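Local coordinates for oxaloacetate acetyl hydrolase (Cryphonectria parasitica, PDB 3LYE), which belongs to the phosphoenolpyruvate phosphomutase family and folds as a TIM barrel that assembles with three further copies of itself, at residues L36-A41 against D79-L84; T108-I113 against R157-D162; E179-L184 against V210-P215; I231-A236 against M244-A249. One frame throughout, in Å; residues are numbered along the deposited sequence.

How the interactions relate
All four contacts lie in one TIM barrel and follow one another along the chain. Interactions 1, 2 and 3 each pair two of the helices outside the parallel sheet: 35-43 with 71-82, 102-114 with 142-158, and 177-189 with 203-213. Interaction 4 instead sets helix 233-239 against strand 243-247. Centres of interactions 1 and 2 are about 21 Å apart, those of 2 and 3 about 25 Å, and those of 3 and 4 about 20 Å. Interactions 1 and 4 also touch the second subunit, and 1 and 2 the third, so these three lie at subunit interfaces, whereas interaction 3, touched by no other chain of the assembly, joins helices within one subunit.

Interaction 1: residues L36-A41 against D79-L84; sequences LSARTA and DMIANL
Ala38 and Ile81 bring their CA atoms to 6.5 Å where helix 35-43 of the TIM barrel packs on the C-terminal end of helix 71-82. Arg39 and Leu84 form a second, wider pair, their CA atoms 7.8 Å apart. The small methyl of Ala38 permits the close spacing: its CB points into the contact and lies 3.8 Å from Ile81 CG2. The same CB also meets Leu84 CD1 at 4.0 Å, so one methyl rests on two branched side chains. Strand 49-51 lies alongside, with Leu49 touching Ala38 and Met51 touching Ile81.

Arg39 makes a different kind of contact. Its chain bends at chi2 (-69°) and then runs out straight, which lays the aliphatic CG and CD along Leu84 CD1 and carries the guanidinium over the leucine stem. Leu84 CB sits over the centre of one face of that flat group, 3.8 Å from Arg39 CZ. The charged end is also held across the subunit boundary, since NE donates to the backbone oxygen of Gly62 of the second subunit. A water in the guanidinium plane links the two segments at its edge: it accepts from Arg39 NH2 at 2.9 Å and can donate to Leu84 O, likewise at 2.9 Å.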
loop_
_atom_site.group_PDB
_atom_site.type_symbol
_atom_site.label_atom_id
_atom_site.label_comp_id
_atom_site.label_asym_id
_atom_site.label_seq_id
_atom_site.Cartn_x
_atom_site.Cartn_y
_atom_site.Cartn_z
ATOM N N LEU A 36 -1.414 17.824 3.694
ATOM C CA LEU A 36 -1.776 19.133 4.190
ATOM C C LEU A 36 -0.560 20.047 4.288
ATOM O O LEU A 36 -0.581 21.179 3.826
ATOM C CB LEU A 36 -2.462 19.003 5.531
ATOM C CG LEU A 36 -2.935 20.320 6.137
ATOM C CD1 LEU A 36 -4.023 21.004 5.263
ATOM C CD2 LEU A 36 -3.405 20.153 7.542
ATOM N N SER A 37 0.504 19.563 4.907
ATOM C CA SER A 37 1.707 20.375 5.038
ATOM C C SER A 37 2.269 20.718 3.643
ATOM O O SER A 37 2.655 21.861 3.377
ATOM C CB SER A 37 2.780 19.705 5.900
ATOM O OG SER A 37 3.085 18.411 5.435
ATOM N N ALA A 38 2.300 19.757 2.736
ATOM C CA ALA A 38 2.795 20.027 1.396
ATOM C C ALA A 38 1.917 21.037 0.649
ATOM O O ALA A 38 2.416 21.980 0.014
ATOM C CB ALA A 38 2.897 18.738 0.601
ATOM N N ARG A 39 0.603 20.862 0.732
ATOM C CA ARG A 39 -0.313 21.783 0.052
ATOM C C ARG A 39 -0.179 23.202 0.616
ATOM O O ARG A 39 -0.326 24.172 -0.112
ATOM C CB ARG A 39 -1.753 21.295 0.208
ATOM C CG ARG A 39 -2.131 20.124 -0.682
ATOM C CD ARG A 39 -2.211 20.490 -2.153
ATOM N NE ARG A 39 -2.946 19.453 -2.862
ATOM C CZ ARG A 39 -3.238 19.492 -4.152
ATOM N NH1 ARG A 39 -3.926 18.498 -4.671
ATOM N NH2 ARG A 39 -2.835 20.510 -4.901
ATOM N N THR A 40 0.099 23.303 1.907
ATOM C CA THR A 40 0.240 24.624 2.525
ATOM C C THR A 40 1.513 25.310 2.001
ATOM O O THR A 40 1.522 26.493 1.664
ATOM C CB THR A 40 0.222 24.568 4.043
ATOM O OG1 THR A 40 -0.982 23.933 4.479
ATOM C CG2 THR A 40 0.213 25.936 4.662
ATOM N N ALA A 41 2.607 24.570 1.933
ATOM C CA ALA A 41 3.852 25.119 1.398
ATOM C C ALA A 41 3.644 25.565 -0.053
ATOM O O ALA A 41 4.181 26.572 -0.490
ATOM C CB ALA A 41 4.952 24.108 1.498
ATOM N N ASP A 79 5.783 10.077 -3.607
ATOM C CA ASP A 79 5.028 9.990 -4.854
ATOM C C ASP A 79 3.770 10.874 -4.702
ATOM O O ASP A 79 3.385 11.635 -5.586
ATOM C CB ASP A 79 4.685 8.521 -5.077
ATOM C CG ASP A 79 3.790 8.311 -6.215
ATOM O OD1 ASP A 79 2.562 8.192 -6.028
ATOM O OD2 ASP A 79 4.288 8.298 -7.308
ATOM N N MET A 80 3.132 10.779 -3.543
ATOM C CA MET A 80 1.965 11.580 -3.291
ATOM C C MET A 80 2.310 13.078 -3.296
ATOM O O MET A 80 1.681 13.879 -3.996
ATOM C CB MET A 80 1.305 11.180 -1.955
ATOM C CG MET A 80 0.044 11.956 -1.620
ATOM S SD MET A 80 0.333 13.524 -0.704
ATOM C CE MET A 80 0.967 12.915 0.868
ATOM N N ILE A 81 3.323 13.457 -2.536
ATOM C CA ILE A 81 3.652 14.869 -2.428
ATOM C C ILE A 81 4.161 15.503 -3.694
ATOM O O ILE A 81 3.729 16.593 -4.062
ATOM C CB ILE A 81 4.674 15.082 -1.272
ATOM C CG1 ILE A 81 4.031 14.782 0.084
ATOM C CG2 ILE A 81 5.246 16.504 -1.305
ATOM C CD1 ILE A 81 5.014 14.578 1.199
ATOM N N ALA A 82 5.074 14.832 -4.380
ATOM C CA ALA A 82 5.653 15.415 -5.570
ATOM C C ALA A 82 4.705 15.664 -6.690
ATOM O O ALA A 82 4.944 16.556 -7.500
ATOM C CB ALA A 82 6.760 14.483 -6.084
ATOM N N ASN A 83 3.611 14.914 -6.713
ATOM C CA ASN A 83 2.653 14.984 -7.806
ATOM C C ASN A 83 1.330 15.656 -7.561
ATOM O O ASN A 83 0.438 15.600 -8.401
ATOM C CB ASN A 83 2.511 13.565 -8.397
ATOM C CG ASN A 83 3.852 13.000 -8.824
ATOM O OD1 ASN A 83 4.447 12.082 -8.169
ATOM N ND2 ASN A 83 4.392 13.580 -9.867
ATOM N N LEU A 84 1.216 16.292 -6.416
ATOM C CA LEU A 84 -0.006 17.019 -6.084
ATOM C C LEU A 84 -0.302 17.992 -7.236
ATOM O O LEU A 84 -1.458 18.179 -7.603
ATOM C CB LEU A 84 0.098 17.700 -4.737
ATOM C CG LEU A 84 0.158 16.755 -3.553
ATOM C CD1 LEU A 84 0.400 17.533 -2.281
ATOM C CD2 LEU A 84 -1.111 15.897 -3.476
HETATM O O HOH W 1 -2.632 20.829 -7.741
#

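Interaction 2: residues T108-I113 against R157-D162; sequences TVEHYI and RRLRSD
Glu110 and Leu159 face each other with CA atoms 7.7 Å apart, and Ile113 and Ser161 do so at 7.4 Å, where helix 102-114 of the TIM barrel meets the C-terminal end of helix 142-158 and the turn that follows it. That turn is a Schellman motif: Arg160 adopts a positive phi (53°), and its N bonds back to Arg157 O. The reversal leaves Leu159 and Ser161, on either side of Arg160 in sequence, both pointing at the other helix, while Arg160 points away.

Leu159 reaches in with CD1, which settles against the backbone of Glu110, 3.8 Å from its CA. Glu110 CG, anti to its own N (chi1 174°), continues the same surface at 3.9 Å from Leu159 CD1, and the two side chains cross at about a right angle. Thus it is the aliphatic stem of the glutamate, not its carboxylate, that meets the leucine. Nearly one turn further on, Ile113 CD1 also approaches Leu159 CD1, at 4.1 Å.

Ile113 also lies against Ser161, with CD1 3.7 Å from OG and 3.8 Å from Ser161 CB; CG1 is equally close to OG and CG2 only slightly farther. The serine hydroxyl does its polar work elsewhere, in a hydrogen bond with Phe163 N. Phe10 of the third subunit packs on Leu159 as well. The contact between the segments therefore rests on dispersion and the exclusion of water from methyl groups, with the Ser161 hydroxyl bonded to Phe163 N and Arg160 N to Arg157 O.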
loop_
_atom_site.group_PDB
_atom_site.type_symbol
_atom_site.label_atom_id
_atom_site.label_comp_id
_atom_site.label_asym_id
_atom_site.label_seq_id
_atom_site.Cartn_x
_atom_site.Cartn_y
_atom_site.Cartn_z
ATOM N N THR A 108 15.546 2.155 -4.671
ATOM C CA THR A 108 15.031 3.372 -4.075
ATOM C C THR A 108 15.181 4.550 -5.036
ATOM O O THR A 108 14.239 5.297 -5.264
ATOM C CB THR A 108 15.751 3.658 -2.736
ATOM O OG1 THR A 108 15.486 2.596 -1.797
ATOM C CG2 THR A 108 15.271 4.968 -2.140
ATOM N N VAL A 109 16.380 4.720 -5.602
ATOM C CA VAL A 109 16.595 5.810 -6.515
ATOM C C VAL A 109 15.677 5.659 -7.730
ATOM O O VAL A 109 15.093 6.639 -8.170
ATOM C CB VAL A 109 18.106 5.924 -6.903
ATOM C CG1 VAL A 109 18.277 6.975 -8.013
ATOM C CG2 VAL A 109 18.924 6.287 -5.675
ATOM N N GLU A 110 15.577 4.446 -8.276
ATOM C CA GLU A 110 14.735 4.232 -9.439
ATOM C C GLU A 110 13.292 4.590 -9.116
ATOM O O GLU A 110 12.623 5.226 -9.921
ATOM C CB GLU A 110 14.868 2.782 -9.829
ATOM C CG GLU A 110 13.971 2.310 -10.933
ATOM C CD GLU A 110 14.193 0.836 -11.192
ATOM O OE1 GLU A 110 14.439 0.081 -10.203
ATOM O OE2 GLU A 110 14.126 0.443 -12.362
ATOM N N HIS A 111 12.781 4.124 -7.976
ATOM C CA HIS A 111 11.400 4.400 -7.583
ATOM C C HIS A 111 11.153 5.899 -7.354
ATOM O O HIS A 111 10.130 6.439 -7.750
ATOM C CB HIS A 111 11.013 3.561 -6.372
ATOM C CG HIS A 111 10.760 2.129 -6.717
ATOM N ND1 HIS A 111 9.664 1.438 -6.269
ATOM C CD2 HIS A 111 11.455 1.260 -7.485
ATOM C CE1 HIS A 111 9.680 0.212 -6.758
ATOM N NE2 HIS A 111 10.740 0.086 -7.526
ATOM N N TYR A 112 12.116 6.562 -6.734
ATOM C CA TYR A 112 12.002 7.997 -6.499
ATOM C C TYR A 112 11.965 8.698 -7.865
ATOM O O TYR A 112 11.141 9.591 -8.106
ATOM C CB TYR A 112 13.139 8.535 -5.637
ATOM C CG TYR A 112 12.947 8.420 -4.138
ATOM C CD1 TYR A 112 12.162 7.406 -3.566
ATOM C CD2 TYR A 112 13.594 9.298 -3.303
ATOM C CE1 TYR A 112 12.038 7.310 -2.194
ATOM C CE2 TYR A 112 13.475 9.209 -1.946
ATOM C CZ TYR A 112 12.679 8.214 -1.391
ATOM O OH TYR A 112 12.573 8.123 -0.014
ATOM N N ILE A 113 12.869 8.327 -8.754
ATOM C CA ILE A 113 12.896 8.941 -10.075
ATOM C C ILE A 113 11.565 8.765 -10.816
ATOM O O ILE A 113 11.020 9.725 -11.372
ATOM C CB ILE A 113 14.080 8.390 -10.905
ATOM C CG1 ILE A 113 15.385 9.028 -10.398
ATOM C CG2 ILE A 113 13.946 8.653 -12.408
ATOM C CD1 ILE A 113 16.635 8.383 -10.939
ATOM N N ARG A 157 22.113 7.639 -13.708
ATOM C CA ARG A 157 22.699 7.696 -15.040
ATOM C C ARG A 157 22.018 6.712 -16.002
ATOM O O ARG A 157 21.698 7.073 -17.156
ATOM C CB ARG A 157 24.182 7.390 -14.952
ATOM C CG ARG A 157 24.953 8.549 -14.394
ATOM C CD ARG A 157 26.459 8.253 -14.226
ATOM N NE ARG A 157 27.070 7.596 -15.406
ATOM C CZ ARG A 157 27.454 8.209 -16.521
ATOM N NH1 ARG A 157 27.956 7.495 -17.520
ATOM N NH2 ARG A 157 27.348 9.524 -16.649
ATOM N N ARG A 158 21.765 5.482 -15.556
ATOM C CA ARG A 158 21.118 4.458 -16.393
ATOM C C ARG A 158 19.732 4.922 -16.824
ATOM O O ARG A 158 19.287 4.666 -17.953
ATOM C CB ARG A 158 21.056 3.177 -15.568
ATOM C CG ARG A 158 20.411 1.978 -16.123
ATOM C CD ARG A 158 20.893 0.734 -15.290
ATOM N NE ARG A 158 20.411 0.760 -13.898
ATOM C CZ ARG A 158 21.121 0.820 -12.751
ATOM N NH1 ARG A 158 22.447 0.871 -12.668
ATOM N NH2 ARG A 158 20.443 0.810 -11.612
ATOM N N LEU A 159 19.061 5.652 -15.948
ATOM C CA LEU A 159 17.710 6.160 -16.229
ATOM C C LEU A 159 17.702 7.509 -16.942
ATOM O O LEU A 159 16.630 8.093 -17.112
ATOM C CB LEU A 159 16.901 6.218 -14.937
ATOM C CG LEU A 159 16.744 4.843 -14.314
ATOM C CD1 LEU A 159 15.974 4.928 -12.992
ATOM C CD2 LEU A 159 16.085 3.833 -15.199
ATOM N N ARG A 160 18.881 8.051 -17.257
ATOM C CA ARG A 160 18.982 9.325 -17.965
ATOM C C ARG A 160 18.195 10.429 -17.282
ATOM O O ARG A 160 17.561 11.255 -17.908
ATOM C CB ARG A 160 18.553 9.081 -19.425
ATOM C CG ARG A 160 19.556 8.051 -20.014
ATOM C CD ARG A 160 19.422 7.608 -21.458
ATOM N NE ARG A 160 18.484 8.338 -22.274
ATOM C CZ ARG A 160 17.791 7.778 -23.265
ATOM N NH1 ARG A 160 16.943 8.524 -23.980
ATOM N NH2 ARG A 160 17.936 6.473 -23.519
ATOM N N SER A 161 18.354 10.475 -15.972
ATOM C CA SER A 161 17.653 11.434 -15.148
ATOM C C SER A 161 18.502 12.571 -14.610
ATOM O O SER A 161 19.687 12.403 -14.382
ATOM C CB SER A 161 17.076 10.662 -13.954
ATOM O OG SER A 161 16.514 11.487 -12.962
ATOM N N ASP A 162 17.866 13.716 -14.410
ATOM C CA ASP A 162 18.496 14.896 -13.859
ATOM C C ASP A 162 18.454 14.879 -12.321
ATOM O O ASP A 162 18.873 15.830 -11.694
ATOM C CB ASP A 162 17.794 16.154 -14.333
ATOM C CG ASP A 162 18.278 16.628 -15.679
ATOM O OD1 ASP A 162 17.627 17.508 -16.225
ATOM O OD2 ASP A 162 19.305 16.155 -16.174
#

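Interaction 3: residues E179-L184 against V210-P215; sequences ECIERL and VAALAP
Leu213 is the bump of this contact, and the hollow it fills lies between Ile181 and Leu184, about one turn apart on helix 177-189. The two helices, 177-189 and 203-213, are successive outer helices of the TIM barrel, joined through strand 194-197. They come nearest at Ile181 and Ala212, whose CA atoms are 7.3 Å apart, and Leu213 ends the second helix just before the chain leaves helical geometry at Ala214.

A single methyl does most of the filling. Leu213 CD1 wedges in 4.0 Å from Ile181 CD1 and 3.8 Å from Leu184 CB. The side chains of Ile181 and Leu213 slide past each other in opposite directions, whereas Leu184 crosses Leu213 at about a right angle, so the two walls of the hollow are turned differently. Ile181 bends at chi2 (-51°), which brings its CD1 forward to touch the small Ala212 CB at 4.2 Å; this alanine methyl lies beside the Ile181 tip at the edge of the contact. Leu197 of the intervening strand packs on both Ile181 and Leu184 from the sheet side.

On another side of helix 177-189, Arg183 NE binds Glu179 OE1 in a salt bridge, and the arginine also pairs with Asp124. The shortest approach between the segments is that of two methyls, Leu184 CD1 and Leu213 CD1, 3.5 Å apart.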
loop_
_atom_site.group_PDB
_atom_site.type_symbol
_atom_site.label_atom_id
_atom_site.label_comp_id
_atom_site.label_asym_id
_atom_site.label_seq_id
_atom_site.Cartn_x
_atom_site.Cartn_y
_atom_site.Cartn_z
ATOM N N GLU A 179 37.249 13.980 8.527
ATOM C CA GLU A 179 36.673 12.766 7.961
ATOM C C GLU A 179 35.439 13.120 7.128
ATOM O O GLU A 179 35.259 12.575 6.047
ATOM C CB GLU A 179 36.296 11.784 9.061
ATOM C CG GLU A 179 35.635 10.506 8.593
ATOM C CD GLU A 179 36.499 9.694 7.660
ATOM O OE1 GLU A 179 35.972 8.913 6.851
ATOM O OE2 GLU A 179 37.725 9.819 7.745
ATOM N N CYS A 180 34.616 14.049 7.615
ATOM C CA CYS A 180 33.418 14.448 6.884
ATOM C C CYS A 180 33.793 15.032 5.549
ATOM O O CYS A 180 33.202 14.681 4.535
ATOM C CB CYS A 180 32.613 15.496 7.648
ATOM S SG CYS A 180 31.734 14.836 9.054
ATOM N N ILE A 181 34.778 15.921 5.544
ATOM C CA ILE A 181 35.232 16.563 4.321
ATOM C C ILE A 181 35.784 15.530 3.333
ATOM O O ILE A 181 35.478 15.572 2.133
ATOM C CB ILE A 181 36.305 17.644 4.632
ATOM C CG1 ILE A 181 35.710 18.769 5.498
ATOM C CG2 ILE A 181 36.840 18.250 3.366
ATOM C CD1 ILE A 181 34.396 19.370 4.959
ATOM N N GLU A 182 36.568 14.575 3.822
ATOM C CA GLU A 182 37.127 13.562 2.928
ATOM C C GLU A 182 36.005 12.672 2.369
ATOM O O GLU A 182 36.055 12.248 1.208
ATOM C CB GLU A 182 38.219 12.767 3.642
ATOM C CG GLU A 182 39.388 13.662 4.119
ATOM C CD GLU A 182 40.560 12.883 4.680
ATOM O OE1 GLU A 182 40.438 11.649 4.811
ATOM O OE2 GLU A 182 41.602 13.506 4.992
ATOM N N ARG A 183 34.994 12.383 3.174
ATOM C CA ARG A 183 33.879 11.553 2.702
ATOM C C ARG A 183 33.072 12.263 1.631
ATOM O O ARG A 183 32.634 11.655 0.671
ATOM C CB ARG A 183 32.941 11.185 3.837
ATOM C CG ARG A 183 33.485 10.113 4.690
ATOM C CD ARG A 183 32.596 9.732 5.873
ATOM N NE ARG A 183 33.245 8.643 6.572
ATOM C CZ ARG A 183 32.705 7.475 6.896
ATOM N NH1 ARG A 183 31.426 7.224 6.687
ATOM N NH2 ARG A 183 33.452 6.552 7.479
ATOM N N LEU A 184 32.884 13.556 1.811
ATOM C CA LEU A 184 32.136 14.359 0.869
ATOM C C LEU A 184 32.926 14.472 -0.432
ATOM O O LEU A 184 32.361 14.356 -1.511
ATOM C CB LEU A 184 31.789 15.713 1.455
ATOM C CG LEU A 184 30.728 15.665 2.561
ATOM C CD1 LEU A 184 30.590 17.088 3.143
ATOM C CD2 LEU A 184 29.399 15.143 2.079
ATOM N N VAL A 210 31.669 24.745 3.621
ATOM C CA VAL A 210 31.319 25.281 2.315
ATOM C C VAL A 210 32.607 25.661 1.558
ATOM O O VAL A 210 32.770 25.351 0.375
ATOM C CB VAL A 210 30.404 26.509 2.417
ATOM C CG1 VAL A 210 30.283 27.150 1.043
ATOM C CG2 VAL A 210 29.020 26.135 2.967
ATOM N N ALA A 211 33.516 26.346 2.240
ATOM C CA ALA A 211 34.761 26.742 1.599
ATOM C C ALA A 211 35.674 25.553 1.238
ATOM O O ALA A 211 36.399 25.574 0.229
ATOM C CB ALA A 211 35.516 27.710 2.496
ATOM N N ALA A 212 35.631 24.499 2.041
ATOM C CA ALA A 212 36.477 23.342 1.790
ATOM C C ALA A 212 36.052 22.568 0.573
ATOM O O ALA A 212 36.888 21.929 -0.088
ATOM C CB ALA A 212 36.443 22.423 2.975
ATOM N N LEU A 213 34.753 22.575 0.297
ATOM C CA LEU A 213 34.224 21.846 -0.856
ATOM C C LEU A 213 33.934 22.723 -2.074
ATOM O O LEU A 213 33.661 22.204 -3.148
ATOM C CB LEU A 213 32.971 21.053 -0.434
ATOM C CG LEU A 213 33.513 19.872 0.373
ATOM C CD1 LEU A 213 32.581 19.412 1.435
ATOM C CD2 LEU A 213 33.919 18.745 -0.580
ATOM N N ALA A 214 34.023 24.041 -1.921
ATOM C CA ALA A 214 33.754 24.953 -3.035
ATOM C C ALA A 214 34.579 24.538 -4.256
ATOM O O ALA A 214 35.766 24.225 -4.129
ATOM C CB ALA A 214 34.125 26.358 -2.647
ATOM N N PRO A 215 34.005 24.650 -5.458
ATOM C CA PRO A 215 32.671 25.137 -5.801
ATOM C C PRO A 215 31.558 24.087 -5.783
ATOM O O PRO A 215 30.458 24.375 -6.242
ATOM C CB PRO A 215 32.863 25.601 -7.242
ATOM C CG PRO A 215 33.829 24.635 -7.790
ATOM C CD PRO A 215 34.793 24.325 -6.665
#

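Interaction 4: residues I231-A236 against M244-A249; sequences ITVEEA and MIFSFA
Met244 leaves strand 243-247 of the TIM barrel and runs fully stretched toward Ala236 and Val233 in the first turn of helix 233-239 and Ile231 just before it, all three of its torsions close to 180°. Strand 219-223, this helix and strand 243-247 make one beta-alpha-beta unit, and the methionine spans its helix-to-sheet interface. CB and CG serve as the stalk and bridge the gap without close partners in the helix segment. The sulfur is the first atom to land: SD lies 3.5 Å from Ala236 CB and 4.1 Å from Val233 CA. The tip ends beside the backbone leading into the helix, where CE comes 3.3 Å from Ile231 O and 4.1 Å from Thr232 O. Leu26 and Leu220 pack on the same side chain.

Beside it, the end of the Phe246 ring comes near, CZ touching Val233 CG2 at 3.7 Å, the two side chains crossing at about a right angle. The helix start itself is secured by a capping box: Glu235 N donates to Thr232 OG1 at 3.1 Å, and Thr232 N donates to Glu235 OE1 at 2.9 Å. Lys203 takes the other carboxylate oxygen.

Across the segments the grip is thus apolar, with one polar touch: a methyl attached to sulfur is slightly electron-poor, so its closeness to Ile231 O is probably mildly attractive.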
loop_
_atom_site.group_PDB
_atom_site.type_symbol
_atom_site.label_atom_id
_atom_site.label_comp_id
_atom_site.label_asym_id
_atom_site.label_seq_id
_atom_site.Cartn_x
_atom_site.Cartn_y
_atom_site.Cartn_z
ATOM N N ILE A 231 20.765 29.179 12.330
ATOM C CA ILE A 231 21.336 29.865 11.187
ATOM C C ILE A 231 20.143 30.370 10.360
ATOM O O ILE A 231 19.249 29.599 10.021
ATOM C CB ILE A 231 22.220 28.941 10.332
ATOM C CG1 ILE A 231 23.421 28.457 11.157
ATOM C CG2 ILE A 231 22.678 29.678 9.096
ATOM C CD1 ILE A 231 24.297 27.409 10.513
ATOM N N THR A 232 20.078 31.672 10.094
ATOM C CA THR A 232 18.963 32.185 9.303
ATOM C C THR A 232 19.203 31.952 7.822
ATOM O O THR A 232 20.297 31.603 7.403
ATOM C CB THR A 232 18.756 33.695 9.490
ATOM O OG1 THR A 232 19.872 34.400 8.924
ATOM C CG2 THR A 232 18.664 34.058 10.963
ATOM N N VAL A 233 18.151 32.137 7.031
ATOM C CA VAL A 233 18.254 31.965 5.595
ATOM C C VAL A 233 19.301 32.960 5.059
ATOM O O VAL A 233 20.161 32.591 4.270
ATOM C CB VAL A 233 16.887 32.179 4.942
ATOM C CG1 VAL A 233 17.011 32.413 3.443
ATOM C CG2 VAL A 233 15.946 31.003 5.271
ATOM N N GLU A 234 19.253 34.212 5.511
ATOM C CA GLU A 234 20.226 35.199 5.038
ATOM C C GLU A 234 21.646 34.791 5.374
ATOM O O GLU A 234 22.541 34.966 4.558
ATOM C CB GLU A 234 19.928 36.559 5.653
ATOM C CG GLU A 234 18.688 37.193 5.071
ATOM C CD GLU A 234 18.451 38.603 5.598
ATOM O OE1 GLU A 234 19.402 39.214 6.151
ATOM O OE2 GLU A 234 17.309 39.097 5.460
ATOM N N GLU A 235 21.862 34.285 6.581
ATOM C CA GLU A 235 23.184 33.849 7.000
ATOM C C GLU A 235 23.684 32.656 6.173
ATOM O O GLU A 235 24.851 32.622 5.762
ATOM C CB GLU A 235 23.187 33.478 8.481
ATOM C CG GLU A 235 23.119 34.677 9.429
ATOM C CD GLU A 235 22.924 34.275 10.873
ATOM O OE1 GLU A 235 22.364 33.194 11.132
ATOM O OE2 GLU A 235 23.309 35.059 11.764
ATOM N N ALA A 236 22.820 31.670 5.945
ATOM C CA ALA A 236 23.216 30.500 5.164
ATOM C C ALA A 236 23.586 30.915 3.749
ATOM O O ALA A 236 24.520 30.402 3.172
ATOM C CB ALA A 236 22.120 29.440 5.178
ATOM N N MET A 244 18.887 24.783 1.485
ATOM C CA MET A 244 18.700 24.776 2.930
ATOM C C MET A 244 17.336 24.116 3.139
ATOM O O MET A 244 16.328 24.563 2.596
ATOM C CB MET A 244 18.715 26.172 3.523
ATOM C CG MET A 244 18.643 26.207 5.016
ATOM S SD MET A 244 18.964 27.886 5.572
ATOM C CE MET A 244 18.873 27.726 7.354
ATOM N N ILE A 245 17.335 23.034 3.896
ATOM C CA ILE A 245 16.121 22.281 4.185
ATOM C C ILE A 245 15.771 22.509 5.633
ATOM O O ILE A 245 16.646 22.694 6.474
ATOM C CB ILE A 245 16.234 20.802 3.799
ATOM C CG1 ILE A 245 17.229 20.053 4.687
ATOM C CG2 ILE A 245 16.613 20.693 2.310
ATOM C CD1 ILE A 245 17.401 18.619 4.279
ATOM N N PHE A 246 14.477 22.482 5.922
ATOM C CA PHE A 246 14.001 22.739 7.256
ATOM C C PHE A 246 13.246 21.573 7.894
ATOM O O PHE A 246 12.017 21.473 7.784
ATOM C CB PHE A 246 13.153 24.014 7.183
ATOM C CG PHE A 246 13.956 25.243 6.912
ATOM C CD1 PHE A 246 14.391 26.049 7.940
ATOM C CD2 PHE A 246 14.289 25.585 5.622
ATOM C CE1 PHE A 246 15.153 27.167 7.676
ATOM C CE2 PHE A 246 15.079 26.690 5.366
ATOM C CZ PHE A 246 15.503 27.492 6.391
ATOM N N SER A 247 14.012 20.710 8.554
ATOM C CA SER A 247 13.484 19.550 9.256
ATOM C C SER A 247 12.648 20.052 10.438
ATOM O O SER A 247 13.021 20.948 11.170
ATOM C CB SER A 247 14.599 18.638 9.736
ATOM O OG SER A 247 15.351 18.205 8.630
ATOM N N PHE A 248 11.504 19.429 10.606
ATOM C CA PHE A 248 10.530 19.720 11.638
ATOM C C PHE A 248 9.796 21.066 11.494
ATOM O O PHE A 248 9.021 21.416 12.368
ATOM C CB PHE A 248 11.145 19.584 13.039
ATOM C CG PHE A 248 11.656 18.221 13.329
ATOM C CD1 PHE A 248 12.993 17.906 13.167
ATOM C CD2 PHE A 248 10.807 17.233 13.746
ATOM C CE1 PHE A 248 13.455 16.623 13.424
ATOM C CE2 PHE A 248 11.278 15.944 13.983
ATOM C CZ PHE A 248 12.594 15.641 13.826
ATOM N N ALA A 249 9.940 21.754 10.370
ATOM C CA ALA A 249 9.308 23.055 10.186
ATOM C C ALA A 249 7.811 23.006 10.242
ATOM O O ALA A 249 7.184 24.010 10.568
ATOM C CB ALA A 249 9.691 23.670 8.870
#